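Local structure of malonyl CoA-ACP transacylase (Xanthomonas oryzae pv. oryzae, 3K89) at residues M20-S25 and L49-P54; P87-G92 and Q264-Q269; A113-L118 and N212-A217. The protein probably transfers the malonyl group from coenzyme A to the acyl carrier protein, yielding the malonyl-ACP used in fatty acid synthesis. All blocks are in the same frame, centred on the assembly; numbering follows the deposited sequence.

The three contacts use different secondary-structure elements and illustrate how chemistry follows place in a fold. Contact 2 is a buried meeting of a strand of the parallel sheet with a covering helix and is almost wholly apolar, with one glutamine at its exposed end. Contact 3, partly buried, joins two helices through methyl groups alone. Contact 1, also partly buried, has its centre about 19 Å from that of the chain and is held by a side-chain amide that grips the backbone. Shared neighbours connect them: helix 61-81 packs against contacts 1 and 3, whose nearest atoms are about 8 Å apart, while helix 95-103 touches residues of contacts 2 and 3.

Contact 1 (M20-S25 and L49-P54); sequences MLAELS and LSQGGP
A bend at chi2 of Gln-51 (-51°), with CG beside the backbone N, folds its amide back from helix 46-52 toward Met-20, whose own CG stands between its N and carbonyl carbon (chi1 60°) and whose chain then runs extended to Ser-50. The two side chains reach across at different levels. Met-20 ends with CE against CB of Ser-50, at 3.8 Å, a plain apolar touch on the buried side, where Met-20 also packs on Ala-67 of helix 61-81. The polar link is Gln-51 NE2 to Met-20 O, a hydrogen bond of 2.9 Å. The oxygen lies close to the amide plane, and the donor comes in somewhat tilted from the plane of the carbonyl, with an N-H...O angle of 155°. The second N-H of the same nitrogen is spent on Ser-50 OG at 3.1 Å. On the other side of the amide, OE1 rests 3.3 Å from CB of Ala-22, in the first turn of helix 22-27, for which Leu-21 is the N-cap residue. Ser-50 OG in turn bonds to the carbonyls of Leu-46 and Trp-47, and the Ser-50 backbone pairs with Gly-19. Met-20 O can only accept, so a flipped amide would set OE1 against it. The two hydrogen bonds fix the amide's rotation, and the one to Met-20 O ties helix 46-52 to the lead-in of helix 22-27.

Contact 2 (P87-G92 and Q264-Q269); sequences PALLAG and QALASQ
Leu-89 meets Leu-266 and Gln-269 at once, CD1 touching both and CB adding to the first. Its CB sits 3.7 Å from CD2 of Leu-266, and its CD1 is 3.8 Å from that same methyl; the leucines lie alongside, running opposite ways. Gln-269 is set roughly perpendicular to Leu-89: its chain is extended beyond CG (chi2 -180°), which brings NE2 to 3.5 Å from Leu-89 CD1, while CB of Gln-269 lies 4.0 Å from that methyl. The amide thus leans on the leucine at the exposed end of an otherwise buried patch. The contact belongs to an alpha/beta arrangement in which helix 259-268 packs on the parallel sheet at strand 86-92 and leads on to strand 273-276. Strand 86-92 runs into Gly-92, the first glycine of a GxSxG sequence consistent with a nucleophile elbow at Ser-94, the predicted active-site serine. Farther out, backbone bonds to Phe-8 hold Leu-89 and Ala-91 in the sheet, and Pro-229 touches the Leu-89 side chain. The CB of Leu-90 is directed away from the helix, and its side chain packs on Ala-100 and Ala-103 of helix 95-103. Ser-268 OG donates to Ala-265 O at 2.8 Å.

Contact 3 (A113-L118 and N212-A217); sequences AHLVRL and NQLGEA
Leu-115 and Ala-217 meet at the heart of a nearly antiparallel helix pair, in which the segments of helix 109-126 and helix 208-219 run at 161° to each other with their axes 10.3 Å apart. That spacing is bridged by leucine side chains reaching toward an alanine and a third leucine. The packed part is made of methyl groups. Leu-115 CD1 stands 4.0 Å from Ala-217 CB and also 4.0 Å from Leu-214 CD1, so that one methyl touches two residues a turn apart. On the flank nearer solvent, the partly exposed Leu-118 closes on the same alanine, with its CD1 3.9 Å from Ala-217 CB. The side chains of Leu-115 and Leu-214 are set nearly perpendicular; in both, CG lies opposite the backbone nitrogen (chi1 -179° and 178°), which swings the branch out from a CB that does not aim directly at the partner helix. Tyr-98 of helix 95-103 touches both leucines, and the side chain of Leu-214 comes within about 9 Å of those of Ser-94 and His-203, the predicted active-site pair.

Toward solvent the packing thins. Asn-212, Gln-213 and Glu-216 are exposed and stay clear of residues 113-118, although Gln-213 leans on Phe-122 farther along the opposite helix, which also touches Ala-217. Arg-117 turns elsewhere, to a salt bridge with Glu-62. Within helix 109-126, CG of Leu-118 lies 3.9 Å above one face of the imidazole ring of His-114, displaced from the ring centre.

Contact 1 (M20-S25 and L49-P54)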
loop_
_atom_site.group_PDB
_atom_site.type_symbol
_atom_site.label_atom_id
_atom_site.label_comp_id
_atom_site.label_asym_id
_atom_site.label_seq_id
_atom_site.Cartn_x
_atom_site.Cartn_y
_atom_site.Cartn_z
ATOM N N MET A 20 -15.508 0.441 -6.197
ATOM C CA MET A 20 -14.757 -0.680 -5.641
ATOM C C MET A 20 -15.558 -1.400 -4.560
ATOM O O MET A 20 -16.213 -0.765 -3.729
ATOM C CB MET A 20 -13.369 -0.256 -5.113
ATOM C CG MET A 20 -13.406 0.801 -4.001
ATOM S SD MET A 20 -11.744 1.307 -3.578
ATOM C CE MET A 20 -12.003 2.547 -2.301
ATOM N N LEU A 21 -15.515 -2.733 -4.599
ATOM C CA LEU A 21 -16.248 -3.591 -3.650
ATOM C C LEU A 21 -17.779 -3.532 -3.760
ATOM O O LEU A 21 -18.486 -4.109 -2.926
ATOM C CB LEU A 21 -15.805 -3.329 -2.201
ATOM C CG LEU A 21 -14.314 -3.491 -1.848
ATOM C CD1 LEU A 21 -14.179 -3.503 -0.332
ATOM C CD2 LEU A 21 -13.653 -4.716 -2.441
ATOM N N ALA A 22 -18.293 -2.884 -4.807
ATOM C CA ALA A 22 -19.748 -2.734 -4.930
ATOM C C ALA A 22 -20.429 -4.105 -4.944
ATOM O O ALA A 22 -21.451 -4.305 -4.263
ATOM C CB ALA A 22 -20.114 -1.942 -6.179
ATOM N N GLU A 23 -19.860 -5.046 -5.705
ATOM C CA GLU A 23 -20.526 -6.312 -5.935
ATOM C C GLU A 23 -20.453 -7.209 -4.722
ATOM O O GLU A 23 -21.430 -7.898 -4.389
ATOM C CB GLU A 23 -19.972 -6.992 -7.186
ATOM C CG GLU A 23 -20.347 -6.207 -8.446
ATOM C CD GLU A 23 -19.490 -6.557 -9.645
ATOM O OE1 GLU A 23 -18.246 -6.681 -9.500
ATOM O OE2 GLU A 23 -20.082 -6.679 -10.743
ATOM N N LEU A 24 -19.312 -7.189 -4.034
ATOM C CA LEU A 24 -19.224 -7.899 -2.760
ATOM C C LEU A 24 -20.172 -7.326 -1.716
ATOM O O LEU A 24 -20.752 -8.077 -0.933
ATOM C CB LEU A 24 -17.791 -7.902 -2.226
ATOM C CG LEU A 24 -16.886 -8.957 -2.860
ATOM C CD1 LEU A 24 -15.435 -8.671 -2.455
ATOM C CD2 LEU A 24 -17.318 -10.388 -2.506
ATOM N N SER A 25 -20.307 -6.001 -1.683
ATOM C CA SER A 25 -21.193 -5.340 -0.714
ATOM C C SER A 25 -22.644 -5.789 -0.885
ATOM O O SER A 25 -23.356 -5.985 0.095
ATOM C CB SER A 25 -21.090 -3.822 -0.860
ATOM O OG SER A 25 -21.962 -3.145 0.035
ATOM N N LEU A 49 -18.237 8.222 -0.892
ATOM C CA LEU A 49 -17.142 8.717 -1.724
ATOM C C LEU A 49 -16.644 7.670 -2.725
ATOM O O LEU A 49 -16.445 7.956 -3.909
ATOM C CB LEU A 49 -15.984 9.202 -0.847
ATOM C CG LEU A 49 -14.758 9.733 -1.599
ATOM C CD1 LEU A 49 -15.148 10.901 -2.517
ATOM C CD2 LEU A 49 -13.687 10.163 -0.635
ATOM N N SER A 50 -16.430 6.451 -2.233
ATOM C CA SER A 50 -15.882 5.379 -3.048
ATOM C C SER A 50 -16.871 4.858 -4.120
ATOM O O SER A 50 -16.450 4.407 -5.175
ATOM C CB SER A 50 -15.367 4.260 -2.134
ATOM O OG SER A 50 -16.460 3.544 -1.616
ATOM N N GLN A 51 -18.180 4.973 -3.865
ATOM C CA GLN A 51 -19.197 4.489 -4.814
ATOM C C GLN A 51 -19.663 5.548 -5.806
ATOM O O GLN A 51 -19.875 5.255 -6.992
ATOM C CB GLN A 51 -20.417 3.904 -4.085
ATOM C CG GLN A 51 -20.075 2.755 -3.145
ATOM C CD GLN A 51 -19.251 1.681 -3.817
ATOM O OE1 GLN A 51 -19.715 1.034 -4.756
ATOM N NE2 GLN A 51 -18.021 1.495 -3.347
ATOM N N GLY A 52 -19.823 6.767 -5.313
ATOM C CA GLY A 52 -20.456 7.832 -6.097
ATOM C C GLY A 52 -19.511 8.945 -6.490
ATOM O O GLY A 52 -19.833 9.782 -7.353
ATOM N N GLY A 53 -18.337 8.979 -5.863
ATOM C CA GLY A 53 -17.409 10.067 -6.083
ATOM C C GLY A 53 -17.683 11.259 -5.182
ATOM O O GLY A 53 -18.382 11.126 -4.174
ATOM N N PRO A 54 -17.135 12.435 -5.535
ATOM C CA PRO A 54 -16.430 12.704 -6.796
ATOM C C PRO A 54 -15.093 11.969 -6.915
ATOM O O PRO A 54 -14.336 11.893 -5.948
ATOM C CB PRO A 54 -16.185 14.208 -6.749
ATOM C CG PRO A 54 -16.193 14.553 -5.293
ATOM C CD PRO A 54 -17.201 13.627 -4.672
#

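Contact 2 (P87-G92 and Q264-Q269)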
loop_
_atom_site.group_PDB
_atom_site.type_symbol
_atom_site.label_atom_id
_atom_site.label_comp_id
_atom_site.label_asym_id
_atom_site.label_seq_id
_atom_site.Cartn_x
_atom_site.Cartn_y
_atom_site.Cartn_z
ATOM N N PRO A 87 -4.082 -16.343 7.618
ATOM C CA PRO A 87 -2.708 -16.230 7.154
ATOM C C PRO A 87 -1.699 -16.232 8.309
ATOM O O PRO A 87 -2.030 -15.796 9.420
ATOM C CB PRO A 87 -2.693 -14.889 6.402
ATOM C CG PRO A 87 -3.775 -14.083 7.060
ATOM C CD PRO A 87 -4.845 -15.089 7.436
ATOM N N ALA A 88 -0.488 -16.717 8.033
ATOM C CA ALA A 88 0.576 -16.761 9.018
ATOM C C ALA A 88 1.355 -15.450 9.049
ATOM O O ALA A 88 2.003 -15.136 10.057
ATOM C CB ALA A 88 1.517 -17.915 8.739
ATOM N N LEU A 89 1.301 -14.700 7.941
ATOM C CA LEU A 89 1.992 -13.409 7.840
ATOM C C LEU A 89 1.164 -12.426 7.021
ATOM O O LEU A 89 0.374 -12.843 6.183
ATOM C CB LEU A 89 3.342 -13.593 7.162
ATOM C CG LEU A 89 4.414 -14.414 7.891
ATOM C CD1 LEU A 89 5.561 -14.769 6.960
ATOM C CD2 LEU A 89 4.931 -13.686 9.138
ATOM N N LEU A 90 1.376 -11.134 7.278
ATOM C CA LEU A 90 0.729 -10.037 6.542
ATOM C C LEU A 90 1.781 -9.059 6.016
ATOM O O LEU A 90 2.891 -8.966 6.550
ATOM C CB LEU A 90 -0.203 -9.253 7.468
ATOM C CG LEU A 90 -1.204 -10.033 8.320
ATOM C CD1 LEU A 90 -1.940 -9.061 9.239
ATOM C CD2 LEU A 90 -2.211 -10.760 7.453
ATOM N N ALA A 91 1.421 -8.325 4.964
ATOM C CA ALA A 91 2.200 -7.163 4.515
ATOM C C ALA A 91 1.262 -6.259 3.713
ATOM O O ALA A 91 0.168 -6.661 3.349
ATOM C CB ALA A 91 3.398 -7.588 3.667
ATOM N N GLY A 92 1.678 -5.035 3.439
ATOM C CA GLY A 92 0.856 -4.194 2.574
ATOM C C GLY A 92 1.700 -3.119 1.972
ATOM O O GLY A 92 2.761 -2.808 2.511
ATOM N N GLN A 264 9.676 -11.495 -1.284
ATOM C CA GLN A 264 10.765 -12.480 -1.118
ATOM C C GLN A 264 10.882 -12.948 0.334
ATOM O O GLN A 264 11.153 -14.132 0.593
ATOM C CB GLN A 264 12.101 -11.904 -1.619
ATOM C CG GLN A 264 12.143 -11.772 -3.143
ATOM C CD GLN A 264 13.345 -10.971 -3.656
ATOM O OE1 GLN A 264 13.980 -10.219 -2.917
ATOM N NE2 GLN A 264 13.651 -11.135 -4.936
ATOM N N ALA A 265 10.650 -12.039 1.282
ATOM C CA ALA A 265 10.704 -12.390 2.711
ATOM C C ALA A 265 9.588 -13.360 3.069
ATOM O O ALA A 265 9.813 -14.319 3.822
ATOM C CB ALA A 265 10.660 -11.141 3.604
ATOM N N LEU A 266 8.383 -13.098 2.548
ATOM C CA LEU A 266 7.248 -14.020 2.719
ATOM C C LEU A 266 7.592 -15.414 2.196
ATOM O O LEU A 266 7.438 -16.394 2.930
ATOM C CB LEU A 266 5.988 -13.493 2.026
ATOM C CG LEU A 266 5.378 -12.200 2.594
ATOM C CD1 LEU A 266 4.225 -11.739 1.681
ATOM C CD2 LEU A 266 4.915 -12.370 4.050
ATOM N N ALA A 267 8.058 -15.478 0.948
ATOM C CA ALA A 267 8.419 -16.743 0.295
ATOM C C ALA A 267 9.521 -17.474 1.058
ATOM O O ALA A 267 9.473 -18.700 1.186
ATOM C CB ALA A 267 8.840 -16.499 -1.147
ATOM N N SER A 268 10.497 -16.732 1.568
ATOM C CA SER A 268 11.614 -17.344 2.303
ATOM C C SER A 268 11.139 -17.932 3.636
ATOM O O SER A 268 11.820 -18.781 4.232
ATOM C CB SER A 268 12.740 -16.330 2.535
ATOM O OG SER A 268 12.411 -15.443 3.597
ATOM N N GLN A 269 9.975 -17.492 4.105
ATOM C CA GLN A 269 9.443 -17.987 5.369
ATOM C C GLN A 269 8.375 -19.065 5.175
ATOM O O GLN A 269 7.614 -19.365 6.096
ATOM C CB GLN A 269 8.932 -16.822 6.232
ATOM C CG GLN A 269 10.061 -15.944 6.755
ATOM C CD GLN A 269 9.590 -14.787 7.616
ATOM O OE1 GLN A 269 10.051 -13.655 7.453
ATOM N NE2 GLN A 269 8.684 -15.062 8.544
#

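Contact 3 (A113-L118 and N212-A217)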
loop_
_atom_site.group_PDB
_atom_site.type_symbol
_atom_site.label_atom_id
_atom_site.label_comp_id
_atom_site.label_asym_id
_atom_site.label_seq_id
_atom_site.Cartn_x
_atom_site.Cartn_y
_atom_site.Cartn_z
ATOM N N ALA A 113 -8.145 4.444 10.429
ATOM C CA ALA A 113 -8.764 5.324 9.433
ATOM C C ALA A 113 -8.418 6.774 9.737
ATOM O O ALA A 113 -8.095 7.535 8.822
ATOM C CB ALA A 113 -10.283 5.117 9.399
ATOM N N HIS A 114 -8.476 7.146 11.017
ATOM C CA HIS A 114 -8.089 8.511 11.419
ATOM C C HIS A 114 -6.617 8.768 11.082
ATOM O O HIS A 114 -6.257 9.808 10.494
ATOM C CB HIS A 114 -8.344 8.704 12.915
ATOM C CG HIS A 114 -7.807 9.992 13.460
ATOM N ND1 HIS A 114 -8.263 11.224 13.041
ATOM C CD2 HIS A 114 -6.872 10.237 14.407
ATOM C CE1 HIS A 114 -7.621 12.174 13.697
ATOM N NE2 HIS A 114 -6.773 11.601 14.535
ATOM N N LEU A 115 -5.771 7.802 11.421
ATOM C CA LEU A 115 -4.345 7.966 11.253
ATOM C C LEU A 115 -3.944 8.155 9.786
ATOM O O LEU A 115 -3.083 8.970 9.487
ATOM C CB LEU A 115 -3.607 6.771 11.861
ATOM C CG LEU A 115 -2.074 6.792 11.805
ATOM C CD1 LEU A 115 -1.496 8.026 12.500
ATOM C CD2 LEU A 115 -1.500 5.505 12.406
ATOM N N VAL A 116 -4.543 7.381 8.888
ATOM C CA VAL A 116 -4.147 7.490 7.481
ATOM C C VAL A 116 -4.773 8.686 6.773
ATOM O O VAL A 116 -4.209 9.179 5.794
ATOM C CB VAL A 116 -4.309 6.170 6.691
ATOM C CG1 VAL A 116 -3.517 5.044 7.377
ATOM C CG2 VAL A 116 -5.800 5.808 6.518
ATOM N N ARG A 117 -5.918 9.172 7.263
ATOM C CA ARG A 117 -6.393 10.488 6.808
ATOM C C ARG A 117 -5.330 11.549 7.154
ATOM O O ARG A 117 -4.962 12.365 6.290
ATOM C CB ARG A 117 -7.756 10.841 7.425
ATOM C CG ARG A 117 -8.230 12.278 7.088
ATOM C CD ARG A 117 -9.322 12.284 6.060
ATOM N NE ARG A 117 -9.616 13.634 5.549
ATOM C CZ ARG A 117 -10.595 14.428 5.987
ATOM N NH1 ARG A 117 -11.405 14.045 6.967
ATOM N NH2 ARG A 117 -10.760 15.632 5.428
ATOM N N LEU A 118 -4.816 11.508 8.384
ATOM C CA LEU A 118 -3.738 12.418 8.804
ATOM C C LEU A 118 -2.484 12.192 7.972
ATOM O O LEU A 118 -1.868 13.151 7.500
ATOM C CB LEU A 118 -3.410 12.281 10.289
ATOM C CG LEU A 118 -4.469 12.735 11.289
ATOM C CD1 LEU A 118 -3.938 12.530 12.697
ATOM C CD2 LEU A 118 -4.868 14.200 11.059
ATOM N N ASN A 212 7.865 13.064 10.647
ATOM C CA ASN A 212 7.868 13.474 12.056
ATOM C C ASN A 212 6.478 13.807 12.578
ATOM O O ASN A 212 6.119 13.416 13.695
ATOM C CB ASN A 212 8.861 14.614 12.279
ATOM C CG ASN A 212 10.298 14.154 12.087
ATOM O OD1 ASN A 212 10.616 12.972 12.266
ATOM N ND2 ASN A 212 11.171 15.080 11.692
ATOM N N GLN A 213 5.680 14.470 11.755
ATOM C CA GLN A 213 4.296 14.777 12.100
ATOM C C GLN A 213 3.523 13.479 12.311
ATOM O O GLN A 213 2.762 13.347 13.271
ATOM C CB GLN A 213 3.624 15.595 11.011
ATOM C CG GLN A 213 4.178 16.998 10.848
ATOM C CD GLN A 213 3.531 17.688 9.687
ATOM O OE1 GLN A 213 3.827 17.390 8.528
ATOM N NE2 GLN A 213 2.603 18.590 9.981
ATOM N N LEU A 214 3.743 12.536 11.394
ATOM C CA LEU A 214 3.138 11.208 11.476
ATOM C C LEU A 214 3.503 10.533 12.786
ATOM O O LEU A 214 2.625 9.994 13.466
ATOM C CB LEU A 214 3.589 10.341 10.292
ATOM C CG LEU A 214 3.066 8.894 10.252
ATOM C CD1 LEU A 214 1.586 8.884 10.026
ATOM C CD2 LEU A 214 3.774 8.122 9.146
ATOM N N GLY A 215 4.795 10.546 13.130
ATOM C CA GLY A 215 5.249 9.957 14.389
ATOM C C GLY A 215 4.522 10.519 15.592
ATOM O O GLY A 215 4.147 9.776 16.497
ATOM N N GLU A 216 4.339 11.837 15.618
ATOM C CA GLU A 216 3.608 12.451 16.735
ATOM C C GLU A 216 2.132 12.027 16.776
ATOM O O GLU A 216 1.575 11.802 17.854
ATOM C CB GLU A 216 3.737 13.975 16.689
ATOM C CG GLU A 216 5.194 14.446 16.834
ATOM C CD GLU A 216 5.347 15.960 16.751
ATOM O OE1 GLU A 216 6.504 16.435 16.722
ATOM O OE2 GLU A 216 4.319 16.674 16.714
ATOM N N ALA A 217 1.503 11.920 15.609
ATOM C CA ALA A 217 0.106 11.475 15.515
ATOM C C ALA A 217 -0.027 10.048 16.035
ATOM O O ALA A 217 -0.955 9.744 16.772
ATOM C CB ALA A 217 -0.407 11.579 14.078
#